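Local atomic coordinates of invasion protein InvA (Salmonella enterica, PDB entry 2X49), a protein that is an inner-membrane export-apparatus protein of the Salmonella type III secretion system, involved in invasion of the intestinal epithelium and represented here by the C-terminal domain. Residues Leu10-Pro15 with Val46-Gly51; Gly100-Phe105 with Leu284-Asp289. One frame throughout, in Å; residues are numbered along the deposited sequence.

Contact 1 (Leu10-Pro15 with Val46-Gly51); sequences LILLVP and VLLRDG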
# COMPACT_ATOMS: atom_id res chain seq x y z
N LEU A 10 -8.94 14.54 -8.29
CA LEU A 10 -9.51 13.62 -7.32
C LEU A 10 -10.62 14.35 -6.61
O LEU A 10 -10.54 15.55 -6.42
CB LEU A 10 -8.44 13.22 -6.29
CG LEU A 10 -7.24 12.46 -6.83
CD1 LEU A 10 -6.16 12.45 -5.76
CD2 LEU A 10 -7.63 11.09 -7.26
N ILE A 11 -11.67 13.64 -6.22
CA ILE A 11 -12.79 14.26 -5.50
C ILE A 11 -13.01 13.46 -4.23
O ILE A 11 -13.02 12.25 -4.24
CB ILE A 11 -14.10 14.29 -6.31
CG1 ILE A 11 -13.93 15.11 -7.57
CG2 ILE A 11 -15.28 14.86 -5.43
CD1 ILE A 11 -15.06 14.99 -8.59
N LEU A 12 -13.09 14.18 -3.12
CA LEU A 12 -13.51 13.58 -1.83
C LEU A 12 -14.90 14.09 -1.49
O LEU A 12 -15.11 15.27 -1.37
CB LEU A 12 -12.57 13.95 -0.71
CG LEU A 12 -11.11 13.59 -0.88
CD1 LEU A 12 -10.20 14.09 0.25
CD2 LEU A 12 -10.98 12.11 -0.98
N LEU A 13 -15.84 13.19 -1.41
CA LEU A 13 -17.20 13.55 -0.92
C LEU A 13 -17.11 13.45 0.61
O LEU A 13 -16.70 12.46 1.15
CB LEU A 13 -18.28 12.62 -1.45
CG LEU A 13 -18.43 12.42 -2.97
CD1 LEU A 13 -19.58 11.51 -3.28
CD2 LEU A 13 -18.52 13.79 -3.66
N VAL A 14 -17.50 14.54 1.26
CA VAL A 14 -17.42 14.70 2.72
C VAL A 14 -18.78 15.13 3.27
O VAL A 14 -19.62 15.64 2.56
CB VAL A 14 -16.31 15.72 3.10
CG1 VAL A 14 -14.96 15.30 2.43
CG2 VAL A 14 -16.71 17.13 2.69
N PRO A 15 -18.97 14.90 4.57
CA PRO A 15 -20.21 15.42 5.15
C PRO A 15 -20.20 16.93 5.24
O PRO A 15 -19.24 17.53 5.61
CB PRO A 15 -20.21 14.80 6.57
CG PRO A 15 -19.19 13.72 6.57
CD PRO A 15 -18.16 14.16 5.56
N VAL A 46 -7.04 18.00 -5.58
CA VAL A 46 -8.03 17.36 -4.74
C VAL A 46 -9.13 18.34 -4.44
O VAL A 46 -8.90 19.41 -3.92
CB VAL A 46 -7.40 16.89 -3.45
CG1 VAL A 46 -8.48 16.33 -2.50
CG2 VAL A 46 -6.28 15.81 -3.69
N LEU A 47 -10.32 17.99 -4.89
CA LEU A 47 -11.54 18.81 -4.70
C LEU A 47 -12.40 18.17 -3.60
O LEU A 47 -12.57 16.95 -3.53
CB LEU A 47 -12.38 18.96 -5.99
CG LEU A 47 -11.59 19.30 -7.25
CD1 LEU A 47 -12.46 19.30 -8.51
CD2 LEU A 47 -10.91 20.65 -7.12
N LEU A 48 -12.91 19.00 -2.73
CA LEU A 48 -13.94 18.56 -1.74
C LEU A 48 -15.32 18.93 -2.24
O LEU A 48 -15.57 20.04 -2.76
CB LEU A 48 -13.75 19.19 -0.34
CG LEU A 48 -12.40 19.04 0.35
CD1 LEU A 48 -12.45 19.56 1.81
CD2 LEU A 48 -11.80 17.67 0.31
N ARG A 49 -16.23 17.99 -2.05
CA ARG A 49 -17.64 18.15 -2.42
C ARG A 49 -18.52 17.60 -1.30
O ARG A 49 -18.17 16.61 -0.70
CB ARG A 49 -17.93 17.45 -3.74
CG ARG A 49 -19.34 17.48 -4.23
CD ARG A 49 -19.44 17.03 -5.71
NE ARG A 49 -18.43 17.66 -6.58
CZ ARG A 49 -18.23 17.34 -7.86
NH1 ARG A 49 -18.95 16.40 -8.43
NH2 ARG A 49 -17.28 17.96 -8.56
N ASP A 50 -19.60 18.28 -0.96
CA ASP A 50 -20.46 17.72 0.08
C ASP A 50 -21.24 16.54 -0.51
O ASP A 50 -21.81 16.63 -1.56
CB ASP A 50 -21.42 18.79 0.61
CG ASP A 50 -20.70 19.90 1.37
OD1 ASP A 50 -19.46 19.80 1.62
OD2 ASP A 50 -21.38 20.91 1.68
N GLY A 51 -21.20 15.43 0.19
CA GLY A 51 -21.91 14.21 -0.25
C GLY A 51 -23.29 14.06 0.34
O GLY A 51 -23.49 13.97 1.53
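Arg49 starts out with CG anti to its backbone N (chi1 178°) and turns about its CG-CD bond (chi3 -46°), a course that runs its aliphatic part beside Leu13 and lays one face of the guanidinium over the end of Ile11. The evidence is in the distances: Leu13 CD2 sits 3.7 Å from Arg49 CB, the two side chains lying side by side and pointing the same way, and Ile11 CD1 stands 3.7 Å from Arg49 NH2. On the other face of the sheet, Leu12 turns CG away from its own carbonyl carbon (chi1 -57°), and its CD1 methyl meets two residues of the adjacent strand at once, 3.9 Å from Val46 CG1 and equally far from Leu48 CD2. Between these two layers of side chains the backbones pair as parallel strands, with Leu10 opposite Val46 and Leu12 opposite Leu48. Five hydrogen bonds alternate between the strands, from Leu47 N to Leu10 O at one end to Gly51 N to Val14 O (2.9 Å) at the other. The 30 intervening residues are mostly helical and contain no strand, so this is a beta-alpha-beta connection; 46-50 is the outermost strand of a mixed four-stranded sheet, and 58-63 flanks 10-14 on its other side. Helix 27-39 covers the Leu12 and Val46 face, where Leu27, Ala28 and Leu31 pack. At the far end Val14 CG2 lies 4.0 Å from Asp50 OD1, but the carboxylate makes its salt bridges with Lys16 and Arg19, both of helix 16-24.

Contact 2 (Gly100-Phe105 with Leu284-Asp289); sequences GSSQYF and LIAHKD
This is a buried, largely water-mediated contact between a beta strand and a loop: the start of strand 102-107 meets the connection that leads from helix 266-280 to strand 291-294. Their end-to-end directions are 103° apart, and a single direct hydrogen bond joins them, His287 N to Ser102 OG at 3.1 Å and nearly straight (170°). Ser102 OG also lies over one face of the imidazole, offset toward the rim and 3.1 Å from His287 CG. With CG anti to its carbonyl carbon (chi1 -58°), His287 sets that face against Ser102 OG and its CE1 edge against Ser101 OG. Four waters fill in the remaining polar links. One accepts from Gln103 N and donates weakly to Ile285 O; another donates to both Gln103 O (2.6 Å) and Leu284 O, bridging two acceptors, and weakly accepts from Ala286 N. A third joins Tyr104 OH to Lys288 N, and the fourth connects Ser101 O with His287 NE2. Apolar contacts lie between them: Ala286 CB comes to 3.3 Å from Tyr104 CE1, a tight approach, and Leu284 CD2 to 3.9 Å from Phe105 CZ. Lys288 reaches the Tyr104 ring edge with CE, and its NZ continues to Glu128 and His131 of helix 125-139 and forms a salt bridge with Asp289 whose hydrogen bond is weak. Asp289 also pairs with Arg79 and Arg123. Residues 284-288, with the 3-10 turn 287-289 closed by Asp289 N to Ala286 O, thus pack the loop leading into strand 291-294 of the parallel sheet against the antiparallel sheet that holds 102-107.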
# COMPACT_ATOMS: atom_id res chain seq x y z
N GLY A 100 -14.98 -5.65 4.21
CA GLY A 100 -14.54 -7.00 3.88
C GLY A 100 -14.33 -7.81 5.14
O GLY A 100 -15.25 -7.96 5.94
N SER A 101 -13.14 -8.39 5.32
CA SER A 101 -12.85 -9.03 6.63
C SER A 101 -11.95 -8.19 7.53
O SER A 101 -11.59 -8.61 8.65
CB SER A 101 -12.30 -10.45 6.48
OG SER A 101 -11.01 -10.48 5.90
N SER A 102 -11.64 -7.00 7.07
CA SER A 102 -10.87 -6.06 7.90
C SER A 102 -11.79 -5.36 8.85
O SER A 102 -12.85 -4.87 8.47
CB SER A 102 -10.16 -4.95 7.10
OG SER A 102 -9.00 -5.39 6.50
N GLN A 103 -11.33 -5.28 10.07
CA GLN A 103 -12.05 -4.59 11.14
C GLN A 103 -11.22 -3.44 11.69
O GLN A 103 -9.98 -3.49 11.74
CB GLN A 103 -12.45 -5.54 12.26
CG GLN A 103 -13.71 -6.41 12.02
CD GLN A 103 -14.05 -7.28 13.22
OE1 GLN A 103 -14.98 -6.80 14.06
NE2 GLN A 103 -13.45 -8.35 13.43
N TYR A 104 -11.95 -2.40 12.05
CA TYR A 104 -11.36 -1.16 12.62
C TYR A 104 -12.05 -0.83 13.93
O TYR A 104 -13.26 -0.80 13.99
CB TYR A 104 -11.51 -0.00 11.65
CG TYR A 104 -10.92 -0.28 10.30
CD1 TYR A 104 -9.64 0.10 10.00
CD2 TYR A 104 -11.66 -0.93 9.32
CE1 TYR A 104 -9.10 -0.18 8.78
CE2 TYR A 104 -11.11 -1.23 8.08
CZ TYR A 104 -9.83 -0.82 7.82
OH TYR A 104 -9.19 -1.02 6.62
N PHE A 105 -11.24 -0.53 14.94
CA PHE A 105 -11.71 -0.33 16.30
C PHE A 105 -11.35 1.06 16.78
O PHE A 105 -10.20 1.50 16.74
CB PHE A 105 -11.09 -1.40 17.21
CG PHE A 105 -11.52 -2.81 16.86
CD1 PHE A 105 -12.65 -3.37 17.43
CD2 PHE A 105 -10.80 -3.55 15.95
CE1 PHE A 105 -13.07 -4.64 17.06
CE2 PHE A 105 -11.20 -4.84 15.61
CZ PHE A 105 -12.33 -5.36 16.12
N LEU A 284 -7.87 -9.18 13.93
CA LEU A 284 -8.38 -7.93 14.55
C LEU A 284 -7.55 -6.70 14.22
O LEU A 284 -7.88 -5.58 14.69
CB LEU A 284 -8.46 -8.05 16.07
CG LEU A 284 -9.37 -9.13 16.61
CD1 LEU A 284 -9.37 -9.03 18.13
CD2 LEU A 284 -10.80 -8.96 16.08
N ILE A 285 -6.49 -6.93 13.47
CA ILE A 285 -5.69 -5.85 12.87
C ILE A 285 -6.04 -5.74 11.37
O ILE A 285 -6.04 -6.71 10.64
CB ILE A 285 -4.20 -6.09 13.11
CG1 ILE A 285 -3.94 -6.09 14.63
CG2 ILE A 285 -3.37 -5.05 12.44
CD1 ILE A 285 -2.46 -6.11 14.95
N ALA A 286 -6.41 -4.53 10.95
CA ALA A 286 -6.81 -4.28 9.54
C ALA A 286 -5.70 -4.65 8.58
O ALA A 286 -4.53 -4.51 8.87
CB ALA A 286 -7.17 -2.83 9.33
N HIS A 287 -6.10 -5.10 7.40
CA HIS A 287 -5.13 -5.59 6.40
C HIS A 287 -4.12 -4.57 5.96
O HIS A 287 -2.98 -4.95 5.71
CB HIS A 287 -5.84 -6.19 5.18
CG HIS A 287 -6.74 -7.32 5.54
ND1 HIS A 287 -7.68 -7.85 4.67
CD2 HIS A 287 -6.88 -7.99 6.71
CE1 HIS A 287 -8.35 -8.81 5.30
NE2 HIS A 287 -7.88 -8.91 6.53
N LYS A 288 -4.52 -3.29 5.89
CA LYS A 288 -3.57 -2.25 5.43
C LYS A 288 -2.43 -2.06 6.40
O LYS A 288 -1.42 -1.48 6.06
CB LYS A 288 -4.20 -0.88 5.17
CG LYS A 288 -4.86 -0.28 6.33
CD LYS A 288 -5.43 1.13 6.00
CE LYS A 288 -6.06 1.76 7.22
NZ LYS A 288 -4.96 2.20 8.13
N ASP A 289 -2.62 -2.59 7.61
CA ASP A 289 -1.66 -2.40 8.73
C ASP A 289 -0.81 -3.64 8.97
O ASP A 289 -0.01 -3.73 9.95
CB ASP A 289 -2.40 -1.98 10.01
CG ASP A 289 -3.02 -0.56 9.88
OD1 ASP A 289 -2.28 0.43 9.63
OD2 ASP A 289 -4.26 -0.42 10.05
O HOH W 1 -9.30 -10.13 8.82
O HOH W 2 -7.91 -3.12 13.31
O HOH W 3 -8.84 -6.93 10.49
O HOH W 4 -7.42 -2.62 5.57

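How the contacts relate
Contact 1 closes before contact 2 opens along the chain, and the two do not touch: their centres are 24 Å apart and their nearest atoms about 14 Å. They differ in kind. Contact 1 pairs neighbouring strands inside one sheet by direct backbone bonds, whereas contact 2 spans 178 intervening residues and relies heavily on water to join a strand of a second sheet to the loop leading into a third. Contact 2 is also the more central, its centre about 14 Å from that of the chain against 22 Å for contact 1. A bound mercury ion lies about 4 Å from the Tyr104 side chain, and the Leu12 side chain is about 12 Å from a bound mercury; a calcium ion lies about 9 Å from the side chain of Phe105.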